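Local coordinates for enoyl-acyl carrier protein reductase (Uncultured bacterium, PDB 6KIA) that probably catalyses the NADH-dependent reduction of enoyl-acyl carrier protein in fatty acid synthesis and is linked to triclosan resistance, at residues Ala222-Leu227 with Val234-Tyr239; Arg133-Val138 with Phe213-Glu218. All coordinates share one frame; numbering follows the deposited sequence.

Overall arrangement
Both contacts lie on the same side of the chain's centre, their centres about 13 Å apart, and helix 196-219 ties them together. It supplies Phe213-Glu218 to interaction 2 and leads directly into helix 221-229 of interaction 1. Where they meet, Arg224 NH1 lies 2.9 Å from Ile217 O, a probable hydrogen bond between the two helices. Phe213, turned away from helix 120-146, packs on the strand instead, its CE1 3.9 Å from Ala238 CB. Each contact also reaches toward the dinucleotide: strand 234-240 runs up to NAI at Tyr239, and the Phe134 side chain comes to about 5 Å from NAI at the nearest atoms.

Interaction 1 of 2, residues Ala222-Leu227 with Val234-Tyr239. With NAI (1,4-dihydronicotinamide adenine dinucleotide), chain D.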
ATOM      1  N   ALA A 222     -15.686   9.352  18.643  1.00 24.25           N
ATOM      2  CA  ALA A 222     -16.269  10.526  19.306  1.00 28.39           C
ATOM      3  C   ALA A 222     -16.288  11.715  18.356  1.00 28.63           C
ATOM      4  O   ALA A 222     -17.287  12.441  18.250  1.00 28.23           O
ATOM      5  CB  ALA A 222     -15.509  10.866  20.565  1.00 24.91           C
ATOM      6  N   ILE A 223     -15.174  11.909  17.655  1.00 27.71           N
ATOM      7  CA  ILE A 223     -15.109  12.941  16.631  1.00 25.73           C
ATOM      8  C   ILE A 223     -16.177  12.722  15.563  1.00 24.57           C
ATOM      9  O   ILE A 223     -16.902  13.653  15.186  1.00 24.73           O
ATOM     10  CB  ILE A 223     -13.705  12.967  15.955  1.00 23.25           C
ATOM     11  CG1 ILE A 223     -12.640  13.401  16.962  1.00 25.11           C
ATOM     12  CG2 ILE A 223     -13.712  13.899  14.763  1.00 27.41           C
ATOM     13  CD1 ILE A 223     -11.197  13.245  16.451  1.00 27.67           C
ATOM     14  N   ARG A 224     -16.243  11.493  15.052  1.00 23.63           N
ATOM     15  CA  ARG A 224     -17.218  11.105  14.030  1.00 23.43           C
ATOM     16  C   ARG A 224     -18.644  11.456  14.472  1.00 25.47           C
ATOM     17  O   ARG A 224     -19.407  12.062  13.716  1.00 26.09           O
ATOM     18  CB  ARG A 224     -17.097   9.608  13.689  1.00 25.08           C
ATOM     19  CG  ARG A 224     -18.034   9.179  12.584  1.00 24.27           C
ATOM     20  CD  ARG A 224     -17.756   7.738  12.103  1.00 26.65           C
ATOM     21  NE  ARG A 224     -18.057   6.724  13.115  1.00 27.56           N
ATOM     22  CZ  ARG A 224     -17.138   6.038  13.794  1.00 30.54           C
ATOM     23  NH1 ARG A 224     -15.843   6.254  13.577  1.00 25.66           N
ATOM     24  NH2 ARG A 224     -17.512   5.135  14.697  1.00 27.53           N
ATOM     25  N   ALA A 225     -19.006  11.011  15.669  1.00 27.97           N
ATOM     26  CA  ALA A 225     -20.339  11.285  16.204  1.00 31.50           C
ATOM     27  C   ALA A 225     -20.629  12.787  16.287  1.00 26.11           C
ATOM     28  O   ALA A 225     -21.711  13.245  15.899  1.00 27.41           O
ATOM     29  CB  ALA A 225     -20.493  10.650  17.560  1.00 28.74           C
ATOM     30  N   ARG A 226     -19.657  13.557  16.767  1.00 25.51           N
ATOM     31  CA  ARG A 226     -19.905  14.979  16.963  1.00 26.00           C
ATOM     32  C   ARG A 226     -20.077  15.681  15.607  1.00 25.79           C
ATOM     33  O   ARG A 226     -20.959  16.546  15.440  1.00 27.93           O
ATOM     34  CB  ARG A 226     -18.782  15.621  17.798  1.00 28.70           C
ATOM     35  CG  ARG A 226     -18.736  17.156  17.745  1.00 24.68           C
ATOM     36  CD  ARG A 226     -17.625  17.744  18.606  1.00 20.49           C
ATOM     37  NE  ARG A 226     -16.280  17.423  18.124  1.00 29.82           N
ATOM     38  CZ  ARG A 226     -15.664  18.106  17.168  1.00 26.96           C
ATOM     39  NH1 ARG A 226     -16.287  19.127  16.584  1.00 28.19           N
ATOM     40  NH2 ARG A 226     -14.439  17.762  16.780  1.00 35.08           N
ATOM     41  N   LEU A 227     -19.273  15.275  14.624  1.00 22.61           N
ATOM     42  CA  LEU A 227     -19.383  15.865  13.297  1.00 20.63           C
ATOM     43  C   LEU A 227     -20.672  15.469  12.583  1.00 22.46           C
ATOM     44  O   LEU A 227     -21.306  16.279  11.918  1.00 29.56           O
ATOM     45  CB  LEU A 227     -18.173  15.456  12.426  1.00 21.71           C
ATOM     46  CG  LEU A 227     -16.799  15.964  12.893  1.00 26.52           C
ATOM     47  CD1 LEU A 227     -15.724  15.532  11.891  1.00 21.97           C
ATOM     48  CD2 LEU A 227     -16.767  17.474  13.096  1.00 29.17           C
ATOM     49  N   VAL A 234     -18.147  12.324   7.458  1.00 20.31           N
ATOM     50  CA  VAL A 234     -16.877  11.683   7.784  1.00 19.88           C
ATOM     51  C   VAL A 234     -16.612  10.509   6.851  1.00 21.74           C
ATOM     52  O   VAL A 234     -17.503   9.692   6.583  1.00 21.73           O
ATOM     53  CB  VAL A 234     -16.862  11.201   9.248  1.00 24.23           C
ATOM     54  CG1 VAL A 234     -15.566  10.424   9.571  1.00 22.83           C
ATOM     55  CG2 VAL A 234     -17.030  12.384  10.175  1.00 21.10           C
ATOM     56  N   ARG A 235     -15.378  10.432   6.358  1.00 19.64           N
ATOM     57  CA  ARG A 235     -14.966   9.375   5.455  1.00 18.74           C
ATOM     58  C   ARG A 235     -13.648   8.749   5.934  1.00 18.30           C
ATOM     59  O   ARG A 235     -12.785   9.434   6.499  1.00 17.54           O
ATOM     60  CB  ARG A 235     -14.781   9.932   4.048  1.00 18.98           C
ATOM     61  CG  ARG A 235     -15.999  10.608   3.452  1.00 18.81           C
ATOM     62  CD  ARG A 235     -17.133   9.625   3.233  1.00 20.37           C
ATOM     63  NE  ARG A 235     -18.245  10.271   2.538  1.00 25.68           N
ATOM     64  CZ  ARG A 235     -19.304  10.779   3.158  1.00 22.02           C
ATOM     65  NH1 ARG A 235     -19.398  10.684   4.470  1.00 23.18           N
ATOM     66  NH2 ARG A 235     -20.269  11.365   2.462  1.00 25.14           N
ATOM     67  N   TYR A 236     -13.508   7.448   5.702  1.00 18.02           N
ATOM     68  CA  TYR A 236     -12.244   6.727   5.921  1.00 17.43           C
ATOM     69  C   TYR A 236     -11.840   6.069   4.618  1.00 20.11           C
ATOM     70  O   TYR A 236     -12.691   5.501   3.933  1.00 20.68           O
ATOM     71  CB  TYR A 236     -12.373   5.655   6.999  1.00 17.63           C
ATOM     72  CG  TYR A 236     -12.830   6.216   8.324  1.00 17.86           C
ATOM     73  CD1 TYR A 236     -14.184   6.423   8.569  1.00 22.52           C
ATOM     74  CD2 TYR A 236     -11.915   6.575   9.310  1.00 18.06           C
ATOM     75  CE1 TYR A 236     -14.615   6.964   9.769  1.00 23.36           C
ATOM     76  CE2 TYR A 236     -12.351   7.110  10.517  1.00 19.37           C
ATOM     77  CZ  TYR A 236     -13.693   7.300  10.727  1.00 20.22           C
ATOM     78  OH  TYR A 236     -14.132   7.823  11.923  1.00 23.77           O
ATOM     79  N   SER A 237     -10.566   6.177   4.258  1.00 18.46           N
ATOM     80  CA  SER A 237     -10.069   5.462   3.082  1.00 17.00           C
ATOM     81  C   SER A 237      -8.862   4.644   3.519  1.00 17.85           C
ATOM     82  O   SER A 237      -8.209   4.977   4.519  1.00 17.30           O
ATOM     83  CB  SER A 237      -9.689   6.435   1.964  1.00 16.83           C
ATOM     84  OG  SER A 237      -8.559   7.215   2.347  1.00 16.93           O
ATOM     85  N   ALA A 238      -8.576   3.568   2.791  1.00 17.03           N
ATOM     86  CA  ALA A 238      -7.361   2.799   3.002  1.00 17.13           C
ATOM     87  C   ALA A 238      -6.869   2.348   1.641  1.00 16.96           C
ATOM     88  O   ALA A 238      -7.656   2.189   0.708  1.00 16.79           O
ATOM     89  CB  ALA A 238      -7.595   1.583   3.917  1.00 20.78           C
ATOM     90  N   TYR A 239      -5.567   2.134   1.536  1.00 17.01           N
ATOM     91  CA  TYR A 239      -4.972   1.601   0.314  1.00 16.89           C
ATOM     92  C   TYR A 239      -4.885   0.089   0.450  1.00 16.96           C
ATOM     93  O   TYR A 239      -4.195  -0.415   1.329  1.00 19.99           O
ATOM     94  CB  TYR A 239      -3.587   2.195   0.061  1.00 17.81           C
ATOM     95  CG  TYR A 239      -3.599   3.646  -0.368  1.00 16.82           C
ATOM     96  CD1 TYR A 239      -3.691   3.993  -1.717  1.00 18.67           C
ATOM     97  CD2 TYR A 239      -3.514   4.671   0.581  1.00 18.64           C
ATOM     98  CE1 TYR A 239      -3.707   5.317  -2.110  1.00 17.11           C
ATOM     99  CE2 TYR A 239      -3.540   6.001   0.185  1.00 16.87           C
ATOM    100  CZ  TYR A 239      -3.623   6.305  -1.143  1.00 19.19           C
ATOM    101  OH  TYR A 239      -3.648   7.623  -1.545  1.00 20.44           O
TER
HETATM  102  PA  NAI D 501       5.261   3.694   1.571  1.00 17.93           P
HETATM  103  O1A NAI D 501       5.418   5.088   1.045  1.00 20.84           O
HETATM  104  O2A NAI D 501       6.501   3.026   2.131  1.00 21.45           O
HETATM  105  O5B NAI D 501       4.084   3.729   2.639  1.00 18.27           O
HETATM  106  C5B NAI D 501       4.099   2.830   3.729  1.00 19.72           C
HETATM  107  C4B NAI D 501       3.121   3.483   4.753  1.00 18.77           C
HETATM  108  O4B NAI D 501       3.000   2.456   5.910  1.00 18.65           O
HETATM  109  C3B NAI D 501       3.572   4.579   5.251  1.00 20.23           C
HETATM  110  O3B NAI D 501       2.505   5.598   5.429  1.00 21.64           O
HETATM  111  C2B NAI D 501       4.202   4.148   6.719  1.00 22.04           C
HETATM  112  O2B NAI D 501       4.329   5.348   7.567  1.00 20.17           O
HETATM  113  C1B NAI D 501       3.368   3.270   7.156  1.00 22.62           C
HETATM  114  N9A NAI D 501       4.034   2.262   8.007  1.00 22.03           N
HETATM  115  C8A NAI D 501       4.949   1.301   7.793  1.00 20.37           C
HETATM  116  N7A NAI D 501       5.187   0.692   8.953  1.00 20.25           N
HETATM  117  C5A NAI D 501       4.407   1.274   9.894  1.00 19.02           C
HETATM  118  C6A NAI D 501       4.324   0.974  11.246  1.00 22.06           C
HETATM  119  N6A NAI D 501       4.975   0.009  12.087  1.00 24.00           N
HETATM  120  N1A NAI D 501       3.477   1.691  12.003  1.00 20.58           N
HETATM  121  C2A NAI D 501       2.733   2.697  11.445  1.00 21.94           C
HETATM  122  N3A NAI D 501       2.816   2.992  10.093  1.00 23.26           N
HETATM  123  C4A NAI D 501       3.681   2.258   9.326  1.00 22.89           C
HETATM  124  O3  NAI D 501       4.715   2.670   0.392  1.00 18.07           O
HETATM  125  PN  NAI D 501       3.248   2.552  -0.268  1.00 18.35           P
HETATM  126  O1N NAI D 501       2.832   3.864  -0.857  1.00 17.61           O
HETATM  127  O2N NAI D 501       3.416   1.442  -1.294  1.00 18.64           O
HETATM  128  O5D NAI D 501       2.244   2.109   0.889  1.00 17.46           O
HETATM  129  C5D NAI D 501       1.083   2.864   1.193  1.00 17.38           C
HETATM  130  C4D NAI D 501      -0.130   1.909   1.115  1.00 17.30           C
HETATM  131  O4D NAI D 501      -0.323   1.575  -0.146  1.00 17.14           O
HETATM  132  C3D NAI D 501       0.164   0.601   1.845  1.00 19.92           C
HETATM  133  O3D NAI D 501      -0.877   0.225   2.683  1.00 17.77           O
HETATM  134  C2D NAI D 501       0.254  -0.393   0.666  1.00 20.21           C
HETATM  135  O2D NAI D 501       0.046  -1.760   1.169  1.00 17.47           O
HETATM  136  C1D NAI D 501      -0.657   0.030  -0.172  1.00 17.16           C
HETATM  137  N1N NAI D 501      -0.480  -0.469  -1.535  1.00 18.80           N
HETATM  138  C2N NAI D 501       0.756  -0.503  -2.146  1.00 17.06           C
HETATM  139  C3N NAI D 501       0.883  -1.048  -3.431  1.00 16.95           C
HETATM  140  C7N NAI D 501       2.231  -1.067  -4.150  1.00 21.07           C
HETATM  141  O7N NAI D 501       2.416  -1.806  -5.114  1.00 20.70           O
HETATM  142  N7N NAI D 501       3.264  -0.209  -3.692  1.00 19.50           N
HETATM  143  C4N NAI D 501      -0.214  -1.539  -4.124  1.00 19.33           C
HETATM  144  C5N NAI D 501      -1.471  -1.451  -3.515  1.00 21.86           C
HETATM  145  C6N NAI D 501      -1.592  -0.923  -2.225  1.00 17.91           C
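Val234, at the start of the strand, packs against helix 221-229 with both methyl branches in use. CG2 meets Leu227 CD1 at 3.8 Å, while CG1 lies 4.1 Å from the aliphatic CG of Arg224. Next along, Arg235 faces the other way and folds back, NH1 bonding to Val234 O from above the carbonyl plane. Tyr236 returns to the helix and carries the polar part of the contact. Its OH accepts a hydrogen bond from Arg224 NH1 (2.9 Å, 149° at the hydrogen) and lies in the guanidinium plane, although that plane is turned 68° from the ring. Arg224 CD lies at the ring edge, 3.6 Å from Tyr236 OH; the bend at chi3 (67°) beyond it turns the guanidinium so that NH1 meets the same oxygen. Tyr236 OH is also hydrogen-bonded to Ser220 OG, its strongest polar partner. Tyr239, far from the helix, places CB 3.3 Å from O4D of NAI. Strand 234-240 lies between strands 155-159 and 283-287, parallel to both, in the Rossmann-type sheet; helix 196-219 packs on Tyr236 and Ala238, and helix 120-146 meets Ile223 of the short helix.

Interaction 2 of 2, residues Arg133-Val138 with Phe213-Glu218; sequences RFKDGV and FLHLIE
His215 reaches from helix 196-219 between Phe134 and Lys135 of helix 120-146, and every close contact between the segments involves it. With CG beside the backbone N, the imidazole stands out toward the neighbouring helix. Lys135 approaches over one face of this ring: its CG sits 4.2 Å from the ring centroid in a CH-pi contact, 21° off the normal. The lysine chain then runs on fully extended, bringing CE to 3.4 Å from His215 CE1, so the chain touches the ring at CG and again at CE. The ammonium does not bond to the imidazole; Lys135 NZ stays 5.0 Å from His215 ND1. Phe134 meets the histidine rim to rim, CD2 to CD2 at 3.7 Å, with the planes inclined by 50° and neither ring over the other's face. His215 CB lies in the phenyl plane, at its edge. One turn after Phe134, Val138 sets CG1 against the backbone of the other helix, 3.7 Å from His215 O. No hydrogen bond joins the two segments, so the grip is by packing. Phe134 and Val138 also touch Phe25 of strand 21-25, placing their side of the interface against the sheet. Here two roughly parallel helices, crossing at -36° with axes 10.1 Å apart, pack side by side on the mainly parallel sheet near the bound dinucleotide, as in Rossmann-type dinucleotide-binding folds.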
ATOM      1  N   ARG A 133      -0.355   0.036  23.737  1.00 23.65           N
ATOM      2  CA  ARG A 133       0.432   1.222  23.440  1.00 23.79           C
ATOM      3  C   ARG A 133      -0.124   1.979  22.237  1.00 25.11           C
ATOM      4  O   ARG A 133      -0.273   3.206  22.296  1.00 24.66           O
ATOM      5  CB  ARG A 133       1.892   0.859  23.179  1.00 25.62           C
ATOM      6  CG  ARG A 133       2.726   2.059  22.786  1.00 29.51           C
ATOM      7  CD  ARG A 133       4.179   1.694  22.514  1.00 28.88           C
ATOM      8  NE  ARG A 133       4.320   0.675  21.476  1.00 23.45           N
ATOM      9  CZ  ARG A 133       4.039   0.859  20.193  1.00 26.48           C
ATOM     10  NH1 ARG A 133       3.561   2.034  19.771  1.00 26.06           N
ATOM     11  NH2 ARG A 133       4.210  -0.146  19.338  1.00 28.65           N
ATOM     12  N   PHE A 134      -0.410   1.250  21.156  1.00 25.91           N
ATOM     13  CA  PHE A 134      -0.942   1.895  19.948  1.00 20.95           C
ATOM     14  C   PHE A 134      -2.325   2.517  20.177  1.00 30.17           C
ATOM     15  O   PHE A 134      -2.576   3.651  19.745  1.00 27.51           O
ATOM     16  CB  PHE A 134      -1.003   0.915  18.775  1.00 22.30           C
ATOM     17  CG  PHE A 134      -1.312   1.579  17.461  1.00 23.32           C
ATOM     18  CD1 PHE A 134      -0.304   2.194  16.718  1.00 23.96           C
ATOM     19  CD2 PHE A 134      -2.607   1.587  16.963  1.00 23.78           C
ATOM     20  CE1 PHE A 134      -0.611   2.818  15.501  1.00 22.05           C
ATOM     21  CE2 PHE A 134      -2.904   2.198  15.741  1.00 26.91           C
ATOM     22  CZ  PHE A 134      -1.903   2.812  15.021  1.00 21.55           C
ATOM     23  N   LYS A 135      -3.218   1.799  20.859  1.00 30.07           N
ATOM     24  CA  LYS A 135      -4.537   2.361  21.176  1.00 29.00           C
ATOM     25  C   LYS A 135      -4.452   3.615  22.040  1.00 30.12           C
ATOM     26  O   LYS A 135      -5.180   4.592  21.815  1.00 26.20           O
ATOM     27  CB  LYS A 135      -5.415   1.332  21.885  1.00 35.99           C
ATOM     28  CG  LYS A 135      -5.880   0.166  21.011  1.00 39.93           C
ATOM     29  CD  LYS A 135      -6.742  -0.756  21.868  1.00 49.25           C
ATOM     30  CE  LYS A 135      -7.329  -1.909  21.086  1.00 57.73           C
ATOM     31  NZ  LYS A 135      -8.106  -2.801  21.992  1.00 62.56           N
ATOM     32  N   ASP A 136      -3.573   3.578  23.035  1.00 30.41           N
ATOM     33  CA  ASP A 136      -3.377   4.717  23.922  1.00 31.30           C
ATOM     34  C   ASP A 136      -2.834   5.910  23.116  1.00 28.22           C
ATOM     35  O   ASP A 136      -3.244   7.065  23.318  1.00 30.12           O
ATOM     36  CB  ASP A 136      -2.415   4.350  25.065  1.00 32.01           C
ATOM     37  CG  ASP A 136      -3.049   3.408  26.099  1.00 32.33           C
ATOM     38  OD1 ASP A 136      -4.284   3.223  26.094  1.00 38.25           O
ATOM     39  OD2 ASP A 136      -2.303   2.858  26.930  1.00 41.46           O
ATOM     40  N   GLY A 137      -1.924   5.616  22.189  1.00 28.25           N
ATOM     41  CA  GLY A 137      -1.427   6.628  21.273  1.00 27.56           C
ATOM     42  C   GLY A 137      -2.531   7.240  20.422  1.00 30.00           C
ATOM     43  O   GLY A 137      -2.632   8.468  20.303  1.00 25.81           O
ATOM     44  N   VAL A 138      -3.373   6.387  19.839  1.00 23.74           N
ATOM     45  CA  VAL A 138      -4.472   6.835  19.006  1.00 24.68           C
ATOM     46  C   VAL A 138      -5.401   7.733  19.823  1.00 22.75           C
ATOM     47  O   VAL A 138      -5.878   8.738  19.324  1.00 23.90           O
ATOM     48  CB  VAL A 138      -5.266   5.658  18.394  1.00 24.91           C
ATOM     49  CG1 VAL A 138      -6.541   6.161  17.717  1.00 25.73           C
ATOM     50  CG2 VAL A 138      -4.419   4.939  17.380  1.00 26.75           C
ATOM     51  N   PHE A 213      -6.383   0.087  10.977  1.00 18.64           N
ATOM     52  CA  PHE A 213      -7.577   0.709  10.389  1.00 20.26           C
ATOM     53  C   PHE A 213      -8.737   0.647  11.356  1.00 26.13           C
ATOM     54  O   PHE A 213      -9.495   1.609  11.489  1.00 22.75           O
ATOM     55  CB  PHE A 213      -7.937   0.027   9.068  1.00 19.29           C
ATOM     56  CG  PHE A 213      -8.901   0.791   8.201  1.00 22.47           C
ATOM     57  CD1 PHE A 213      -8.728   2.153   7.930  1.00 19.16           C
ATOM     58  CD2 PHE A 213      -9.915   0.114   7.547  1.00 20.74           C
ATOM     59  CE1 PHE A 213      -9.603   2.832   7.071  1.00 19.93           C
ATOM     60  CE2 PHE A 213     -10.794   0.787   6.701  1.00 18.61           C
ATOM     61  CZ  PHE A 213     -10.631   2.145   6.452  1.00 20.82           C
ATOM     62  N   LEU A 214      -8.867  -0.492  12.037  1.00 21.67           N
ATOM     63  CA  LEU A 214      -9.911  -0.638  13.040  1.00 22.66           C
ATOM     64  C   LEU A 214      -9.655   0.333  14.182  1.00 21.10           C
ATOM     65  O   LEU A 214     -10.592   0.946  14.688  1.00 23.19           O
ATOM     66  CB  LEU A 214      -9.986  -2.072  13.588  1.00 27.56           C
ATOM     67  CG  LEU A 214     -10.985  -2.235  14.748  1.00 32.19           C
ATOM     68  CD1 LEU A 214     -12.422  -2.036  14.249  1.00 30.82           C
ATOM     69  CD2 LEU A 214     -10.830  -3.580  15.448  1.00 38.00           C
ATOM     70  N   HIS A 215      -8.394   0.480  14.589  1.00 19.76           N
ATOM     71  CA  HIS A 215      -8.068   1.369  15.699  1.00 23.19           C
ATOM     72  C   HIS A 215      -8.320   2.805  15.303  1.00 23.47           C
ATOM     73  O   HIS A 215      -8.683   3.630  16.134  1.00 23.73           O
ATOM     74  CB  HIS A 215      -6.619   1.192  16.134  1.00 22.60           C
ATOM     75  CG  HIS A 215      -6.334  -0.179  16.646  1.00 29.68           C
ATOM     76  ND1 HIS A 215      -7.236  -0.874  17.424  1.00 31.52           N
ATOM     77  CD2 HIS A 215      -5.271  -1.000  16.466  1.00 25.46           C
ATOM     78  CE1 HIS A 215      -6.737  -2.064  17.706  1.00 33.05           C
ATOM     79  NE2 HIS A 215      -5.547  -2.165  17.140  1.00 32.87           N
ATOM     80  N   LEU A 216      -8.156   3.091  14.017  1.00 19.90           N
ATOM     81  CA  LEU A 216      -8.469   4.412  13.505  1.00 19.51           C
ATOM     82  C   LEU A 216      -9.958   4.679  13.577  1.00 21.23           C
ATOM     83  O   LEU A 216     -10.391   5.724  14.083  1.00 22.08           O
ATOM     84  CB  LEU A 216      -7.989   4.538  12.060  1.00 19.43           C
ATOM     85  CG  LEU A 216      -8.522   5.738  11.277  1.00 21.11           C
ATOM     86  CD1 LEU A 216      -8.214   7.079  11.980  1.00 21.61           C
ATOM     87  CD2 LEU A 216      -7.984   5.689   9.862  1.00 21.70           C
ATOM     88  N   ILE A 217     -10.746   3.718  13.117  1.00 22.26           N
ATOM     89  CA  ILE A 217     -12.190   3.889  13.090  1.00 20.31           C
ATOM     90  C   ILE A 217     -12.760   3.998  14.516  1.00 23.66           C
ATOM     91  O   ILE A 217     -13.612   4.855  14.804  1.00 25.65           O
ATOM     92  CB  ILE A 217     -12.863   2.741  12.316  1.00 22.02           C
ATOM     93  CG1 ILE A 217     -12.530   2.888  10.820  1.00 21.15           C
ATOM     94  CG2 ILE A 217     -14.385   2.794  12.486  1.00 21.86           C
ATOM     95  CD1 ILE A 217     -12.865   1.667   9.970  1.00 23.67           C
ATOM     96  N   GLU A 218     -12.316   3.114  15.395  1.00 21.60           N
ATOM     97  CA  GLU A 218     -12.785   3.138  16.789  1.00 22.87           C
ATOM     98  C   GLU A 218     -12.284   4.356  17.568  1.00 30.39           C
ATOM     99  O   GLU A 218     -13.020   4.962  18.347  1.00 27.92           O
ATOM    100  CB  GLU A 218     -12.361   1.852  17.496  1.00 25.73           C
ATOM    101  CG  GLU A 218     -13.245   0.696  17.102  1.00 29.35           C
ATOM    102  CD  GLU A 218     -12.777  -0.623  17.690  1.00 32.34           C
ATOM    103  OE1 GLU A 218     -11.711  -0.671  18.345  1.00 34.32           O
ATOM    104  OE2 GLU A 218     -13.518  -1.603  17.537  1.00 33.34           O
TER